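Local structure of spindle assembly checkpoint serine/threonine-protein kinase BUB1 (3ESL) at residues N93-S98 and S122-N127; F117-S122 and Y149-R154. The protein takes part in the spindle checkpoint that delays anaphase and is a serine/threonine kinase that phosphorylates BUB3 and itself; this chain is its conserved N-terminal TPR-like domain. All blocks are in the same frame, centred on the assembly; numbering follows the deposited sequence. Where two conformers were deposited one is given.

Interaction 1: N93-S98 and S122-N127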
loop_
_atom_site.group_PDB
_atom_site.type_symbol
_atom_site.label_atom_id
_atom_site.label_comp_id
_atom_site.label_asym_id
_atom_site.label_seq_id
_atom_site.Cartn_x
_atom_site.Cartn_y
_atom_site.Cartn_z
ATOM N N ASN A 93 -11.228 7.456 2.666
ATOM C CA ASN A 93 -12.685 7.586 2.772
ATOM C C ASN A 93 -13.444 6.535 1.948
ATOM O O ASN A 93 -14.632 6.682 1.682
ATOM C CB ASN A 93 -13.116 9.003 2.370
ATOM C CG ASN A 93 -12.937 9.275 0.883
ATOM O OD1 ASN A 93 -12.084 8.676 0.220
ATOM N ND2 ASN A 93 -13.750 10.185 0.349
ATOM N N ASN A 94 -12.751 5.471 1.539
ATOM C CA ASN A 94 -13.348 4.473 0.653
ATOM C C ASN A 94 -12.906 3.072 1.034
ATOM O O ASN A 94 -11.878 2.603 0.542
ATOM C CB ASN A 94 -12.962 4.766 -0.806
ATOM C CG ASN A 94 -13.764 3.960 -1.813
ATOM O OD1 ASN A 94 -14.210 2.836 -1.549
ATOM N ND2 ASN A 94 -13.943 4.535 -2.995
ATOM N N PHE A 95 -13.677 2.408 1.894
ATOM C CA PHE A 95 -13.324 1.069 2.361
ATOM C C PHE A 95 -13.182 0.075 1.208
ATOM O O PHE A 95 -12.227 -0.693 1.161
ATOM C CB PHE A 95 -14.332 0.506 3.373
ATOM C CG PHE A 95 -14.131 -0.959 3.654
ATOM C CD1 PHE A 95 -13.148 -1.381 4.550
ATOM C CD2 PHE A 95 -14.870 -1.925 2.972
ATOM C CE1 PHE A 95 -12.937 -2.738 4.791
ATOM C CE2 PHE A 95 -14.670 -3.282 3.207
ATOM C CZ PHE A 95 -13.695 -3.694 4.120
ATOM N N HIS A 96 -14.145 0.086 0.288
ATOM C CA HIS A 96 -14.130 -0.917 -0.769
ATOM C C HIS A 96 -12.913 -0.814 -1.679
ATOM O O HIS A 96 -12.324 -1.829 -2.033
ATOM C CB HIS A 96 -15.435 -0.925 -1.556
ATOM C CG HIS A 96 -16.561 -1.547 -0.796
ATOM N ND1 HIS A 96 -16.603 -2.893 -0.507
ATOM C CD2 HIS A 96 -17.669 -1.005 -0.238
ATOM C CE1 HIS A 96 -17.696 -3.157 0.187
ATOM N NE2 HIS A 96 -18.361 -2.029 0.362
ATOM N N GLU A 97 -12.543 0.406 -2.039
ATOM C CA GLU A 97 -11.353 0.603 -2.864
ATOM C C GLU A 97 -10.088 0.301 -2.076
ATOM O O GLU A 97 -9.159 -0.279 -2.623
ATOM C CB GLU A 97 -11.327 2.001 -3.477
ATOM C CG GLU A 97 -12.341 2.120 -4.622
ATOM C CD GLU A 97 -12.118 1.065 -5.700
ATOM O OE1 GLU A 97 -11.009 1.037 -6.269
ATOM O OE2 GLU A 97 -13.038 0.247 -5.963
ATOM N N SER A 98 -10.070 0.670 -0.791
ATOM C CA SER A 98 -8.940 0.271 0.088
ATOM C C SER A 98 -8.791 -1.247 0.159
ATOM O O SER A 98 -7.700 -1.784 -0.083
ATOM C CB SER A 98 -9.078 0.853 1.508
ATOM O OG SER A 98 -8.926 2.264 1.492
ATOM N N SER A 122 -5.066 -6.031 8.225
ATOM C CA SER A 122 -5.848 -6.353 9.429
ATOM C C SER A 122 -6.442 -5.095 10.062
ATOM O O SER A 122 -7.616 -5.102 10.477
ATOM C CB SER A 122 -5.005 -7.123 10.450
ATOM O OG SER A 122 -5.752 -7.343 11.646
ATOM N N LYS A 123 -5.641 -4.028 10.149
ATOM C CA LYS A 123 -6.105 -2.750 10.700
ATOM C C LYS A 123 -7.303 -2.228 9.903
ATOM O O LYS A 123 -8.283 -1.757 10.489
ATOM C CB LYS A 123 -4.979 -1.715 10.740
ATOM C CG LYS A 123 -5.371 -0.376 11.378
ATOM C CD LYS A 123 -4.225 0.651 11.328
ATOM C CE LYS A 123 -4.096 1.321 9.953
ATOM N NZ LYS A 123 -5.222 2.265 9.647
ATOM N N LEU A 124 -7.239 -2.326 8.572
ATOM C CA LEU A 124 -8.371 -1.884 7.746
ATOM C C LEU A 124 -9.645 -2.655 8.117
ATOM O O LEU A 124 -10.709 -2.048 8.325
ATOM C CB LEU A 124 -8.051 -2.037 6.245
ATOM C CG LEU A 124 -9.170 -1.606 5.292
ATOM C CD1 LEU A 124 -9.227 -0.105 5.156
ATOM C CD2 LEU A 124 -8.999 -2.261 3.925
ATOM N N LEU A 125 -9.536 -3.980 8.196
ATOM C CA LEU A 125 -10.678 -4.826 8.505
ATOM C C LEU A 125 -11.156 -4.554 9.926
ATOM O O LEU A 125 -12.361 -4.510 10.167
ATOM C CB LEU A 125 -10.336 -6.301 8.349
ATOM C CG LEU A 125 -9.995 -6.787 6.938
ATOM C CD1 LEU A 125 -9.786 -8.294 6.937
ATOM C CD2 LEU A 125 -11.089 -6.371 5.944
ATOM N N GLU A 126 -10.210 -4.363 10.846
ATOM C CA GLU A 126 -10.562 -4.045 12.244
ATOM C C GLU A 126 -11.412 -2.775 12.348
ATOM O O GLU A 126 -12.487 -2.782 12.985
ATOM C CB GLU A 126 -9.302 -3.943 13.120
ATOM C CG GLU A 126 -9.583 -3.318 14.499
ATOM C CD GLU A 126 -8.365 -3.228 15.399
ATOM O OE1 GLU A 126 -7.216 -3.427 14.926
ATOM O OE2 GLU A 126 -8.567 -2.958 16.604
ATOM N N ASN A 127 -10.938 -1.698 11.730
ATOM C CA ASN A 127 -11.654 -0.422 11.706
ATOM C C ASN A 127 -13.028 -0.537 11.044
ATOM O O ASN A 127 -13.973 0.157 11.440
ATOM C CB ASN A 127 -10.818 0.671 11.038
ATOM C CG ASN A 127 -9.572 1.035 11.841
ATOM O OD1 ASN A 127 -9.527 0.862 13.058
ATOM N ND2 ASN A 127 -8.562 1.552 11.157
#

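Interaction 2: F117-S122 and Y149-R154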
loop_
_atom_site.group_PDB
_atom_site.type_symbol
_atom_site.label_atom_id
_atom_site.label_comp_id
_atom_site.label_asym_id
_atom_site.label_seq_id
_atom_site.Cartn_x
_atom_site.Cartn_y
_atom_site.Cartn_z
ATOM N N PHE A 117 2.285 -5.926 5.668
ATOM C CA PHE A 117 1.124 -6.113 4.801
ATOM C C PHE A 117 -0.057 -6.602 5.638
ATOM O O PHE A 117 -1.155 -6.027 5.600
ATOM C CB PHE A 117 1.425 -7.101 3.672
ATOM C CG PHE A 117 0.204 -7.494 2.875
ATOM C CD1 PHE A 117 -0.245 -6.698 1.827
ATOM C CD2 PHE A 117 -0.517 -8.653 3.194
ATOM C CE1 PHE A 117 -1.397 -7.054 1.099
ATOM C CE2 PHE A 117 -1.665 -9.017 2.468
ATOM C CZ PHE A 117 -2.100 -8.216 1.413
ATOM N N TYR A 118 0.190 -7.651 6.413
ATOM C CA TYR A 118 -0.876 -8.242 7.225
ATOM C C TYR A 118 -1.325 -7.315 8.333
ATOM O O TYR A 118 -2.530 -7.232 8.622
ATOM C CB TYR A 118 -0.420 -9.591 7.770
ATOM C CG TYR A 118 -0.133 -10.554 6.655
ATOM C CD1 TYR A 118 -1.143 -11.346 6.103
ATOM C CD2 TYR A 118 1.154 -10.661 6.125
ATOM C CE1 TYR A 118 -0.866 -12.220 5.050
ATOM C CE2 TYR A 118 1.432 -11.532 5.081
ATOM C CZ TYR A 118 0.426 -12.306 4.552
ATOM O OH TYR A 118 0.713 -13.161 3.518
ATOM N N GLU A 119 -0.376 -6.608 8.949
ATOM C CA GLU A 119 -0.719 -5.628 10.005
ATOM C C GLU A 119 -1.661 -4.530 9.505
ATOM O O GLU A 119 -2.678 -4.219 10.141
ATOM C CB GLU A 119 0.548 -5.013 10.609
ATOM C CG GLU A 119 1.378 -6.034 11.390
ATOM C CD GLU A 119 2.758 -5.521 11.789
ATOM O OE1 GLU A 119 3.345 -4.704 11.042
ATOM O OE2 GLU A 119 3.260 -5.947 12.857
ATOM N N GLU A 120 -1.315 -3.946 8.361
ATOM C CA GLU A 120 -2.113 -2.872 7.780
ATOM C C GLU A 120 -3.468 -3.344 7.245
ATOM O O GLU A 120 -4.480 -2.670 7.453
ATOM C CB GLU A 120 -1.307 -2.139 6.698
ATOM C CG GLU A 120 -0.089 -1.383 7.264
ATOM C CD GLU A 120 -0.464 -0.193 8.149
ATOM O OE1 GLU A 120 -1.509 0.452 7.911
ATOM O OE2 GLU A 120 0.304 0.103 9.090
ATOM N N PHE A 121 -3.478 -4.490 6.566
ATOM C CA PHE A 121 -4.703 -5.056 6.019
ATOM C C PHE A 121 -5.632 -5.414 7.194
ATOM O O PHE A 121 -6.824 -5.086 7.189
ATOM C CB PHE A 121 -4.352 -6.279 5.167
ATOM C CG PHE A 121 -5.471 -6.767 4.256
ATOM C CD1 PHE A 121 -6.745 -6.202 4.288
ATOM C CD2 PHE A 121 -5.230 -7.831 3.390
ATOM C CE1 PHE A 121 -7.765 -6.679 3.447
ATOM C CE2 PHE A 121 -6.247 -8.325 2.562
ATOM C CZ PHE A 121 -7.505 -7.746 2.586
ATOM N N SER A 122 -5.066 -6.031 8.225
ATOM C CA SER A 122 -5.848 -6.353 9.429
ATOM C C SER A 122 -6.442 -5.095 10.062
ATOM O O SER A 122 -7.616 -5.102 10.477
ATOM C CB SER A 122 -5.005 -7.123 10.450
ATOM O OG SER A 122 -5.752 -7.343 11.646
ATOM N N TYR A 149 8.898 -11.409 12.059
ATOM C CA TYR A 149 7.937 -12.359 12.614
ATOM C C TYR A 149 7.462 -12.005 14.025
ATOM O O TYR A 149 6.262 -12.042 14.307
ATOM C CB TYR A 149 8.536 -13.764 12.581
ATOM C CG TYR A 149 7.556 -14.857 12.918
ATOM C CD1 TYR A 149 6.660 -15.336 11.958
ATOM C CD2 TYR A 149 7.530 -15.425 14.194
ATOM C CE1 TYR A 149 5.750 -16.350 12.265
ATOM C CE2 TYR A 149 6.626 -16.445 14.510
ATOM C CZ TYR A 149 5.744 -16.899 13.542
ATOM O OH TYR A 149 4.854 -17.905 13.845
ATOM N N ASN A 150 8.396 -11.669 14.911
ATOM C CA ASN A 150 8.042 -11.406 16.303
ATOM C C ASN A 150 7.157 -10.184 16.488
ATOM O O ASN A 150 6.274 -10.168 17.354
ATOM C CB ASN A 150 9.292 -11.326 17.186
ATOM C CG ASN A 150 9.908 -12.694 17.452
ATOM O OD1 ASN A 150 9.208 -13.706 17.530
ATOM N ND2 ASN A 150 11.223 -12.727 17.601
ATOM N N ARG A 151 7.383 -9.161 15.667
ATOM C CA ARG A 151 6.546 -7.972 15.716
ATOM C C ARG A 151 5.099 -8.317 15.365
ATOM O O ARG A 151 4.166 -7.799 15.988
ATOM C CB ARG A 151 7.074 -6.896 14.772
ATOM C CG ARG A 151 6.496 -5.520 15.051
ATOM C CD ARG A 151 6.921 -4.538 13.987
ATOM N NE ARG A 151 6.248 -4.818 12.721
ATOM C CZ ARG A 151 6.743 -4.498 11.531
ATOM N NH1 ARG A 151 7.928 -3.903 11.444
ATOM N NH2 ARG A 151 6.060 -4.785 10.429
ATOM N N LEU A 152 4.926 -9.188 14.368
ATOM C CA LEU A 152 3.601 -9.652 13.950
ATOM C C LEU A 152 2.887 -10.327 15.124
ATOM O O LEU A 152 1.705 -10.085 15.364
ATOM C CB LEU A 152 3.727 -10.622 12.770
ATOM C CG LEU A 152 2.530 -11.082 11.922
ATOM C CD1 LEU A 152 1.776 -12.249 12.548
ATOM C CD2 LEU A 152 1.590 -9.921 11.560
ATOM N N LEU A 153 3.621 -11.158 15.858
ATOM C CA LEU A 153 3.070 -11.836 17.045
ATOM C C LEU A 153 2.619 -10.853 18.127
ATOM O O LEU A 153 1.598 -11.079 18.781
ATOM C CB LEU A 153 4.059 -12.864 17.614
ATOM C CG LEU A 153 4.491 -14.056 16.751
ATOM C CD1 LEU A 153 5.255 -15.055 17.608
ATOM C CD2 LEU A 153 3.326 -14.750 16.051
ATOM N N ARG A 154 3.367 -9.766 18.306
ATOM C CA ARG A 154 2.983 -8.721 19.258
ATOM C C ARG A 154 1.770 -7.932 18.772
ATOM O O ARG A 154 0.925 -7.535 19.577
ATOM C CB ARG A 154 4.152 -7.781 19.556
ATOM C CG ARG A 154 5.329 -8.461 20.243
ATOM C CD ARG A 154 6.290 -7.451 20.866
ATOM N NE ARG A 154 6.976 -6.632 19.868
ATOM C CZ ARG A 154 8.055 -7.014 19.189
ATOM N NH1 ARG A 154 8.590 -8.217 19.381
ATOM N NH2 ARG A 154 8.597 -6.190 18.304
#

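Interaction 1: N93-S98 and S122-N127
L124 projects from the last turns of helix 115-127 into the angle between F95 and S98 on the first turn of helix 95-108, and three carbons of its branch do the touching. Its CG lies 4.0 Å from F95 CE1, approaching the ring obliquely. Beyond it the fork closes on S98: L124 CD1 is 3.8 Å from S98 CB, and L124 CD2 is 3.9 Å from the backbone carbon S98 C. With CG anti to the backbone N (chi1 180°), the leucine sets its isobutyl fork against F95 and S98. A serine suits the receiving position because its small side chain leaves room for both methyls. L125 joins from beside, its CD2 meeting the edge of the F95 ring near the ring plane, 4.2 Å from CZ.

F95 stands in the first turn of a capped helix, which probably fixes its place, and also packs on A128 and R185. N94 is the N-cap: its OD1 accepts from E97 N at 3.0 Å, a nearly straight bond (168°) whose donor stands 60° out of the carbonyl plane. The short asparagine side chain serves an amide that has no earlier helical carbonyl to bind. F95 CD2, across the ring from CD1 and CE1, sits 4.0 Å above the centre of the H96 ring. L125 also packs on A134 and L137 of helix 131-143 and on L182 of helix 177-186, while E97 OE1 bonds F193 N. The start of one helix against the end of the next is consistent with neighbouring antiparallel helices in an all-alpha, TPR-like fold.

Interaction 2: F117-S122 and Y149-R154
R151 holds the carboxylate of E119 side-on in a salt bridge, with one nitrogen for each oxygen. R151 NE gives a straight bond (170°) of 3.2 Å to the syn lone pair of E119 OE2, which lies in the guanidinium plane. R151 NH2 reaches E119 OE1 at 2.8 Å, also on the syn side, but that bond is more bent and tilted from both groups. The two planes are 27° apart, so the fit is nearly coplanar. Arginine suits this role because its chain can fold over: a bend at chi3 (71°) brings the guanidinium back across the extended glutamate, roughly at right angles to it. S155 OG, one turn on from R151 and within reach of both E119 OE2 and R151 O, adds a further partner; the two-nitrogen grip of R151 is what would chiefly hold the carboxylate's rotation.

Beneath the ion pair the glutamate's aliphatic stem is used as well, E119 CG lying 3.9 Å from L152 CD2. The same methyl comes within 4.3 Å of Y118 CB, whereas the Y118 ring leads away and its OH bonds T112 O and N144 ND2. L152 packs on A142 of helix 131-143. The segment axes run nearly parallel and come within 10.6 Å at their closest, wide enough for long side chains to span the groove, as between alternate helices of a TPR-like superhelical array.

Overall arrangement
Helix 115-127 takes part in both interactions, whose centres lie 16 Å apart. Interaction 1 joins its C-terminal end to the preceding helix, 95-108, and is wholly apolar across the segments; interaction 2 joins its N-terminal half to helix 149-165, two helices later, and adds an ion pair to a small apolar patch. S122 belongs to both ranges but touches neither partner segment; its OG bonds A134 O of helix 131-143, the helix lying between in sequence. Contacts 93-98/122-127 and 117-122/149-154 tie together one successive and one alternate pair of helices, consistent with a TPR-like stack. The kinase domain of BUB1 is not part of this N-terminal fragment, so neither contact belongs to its active site.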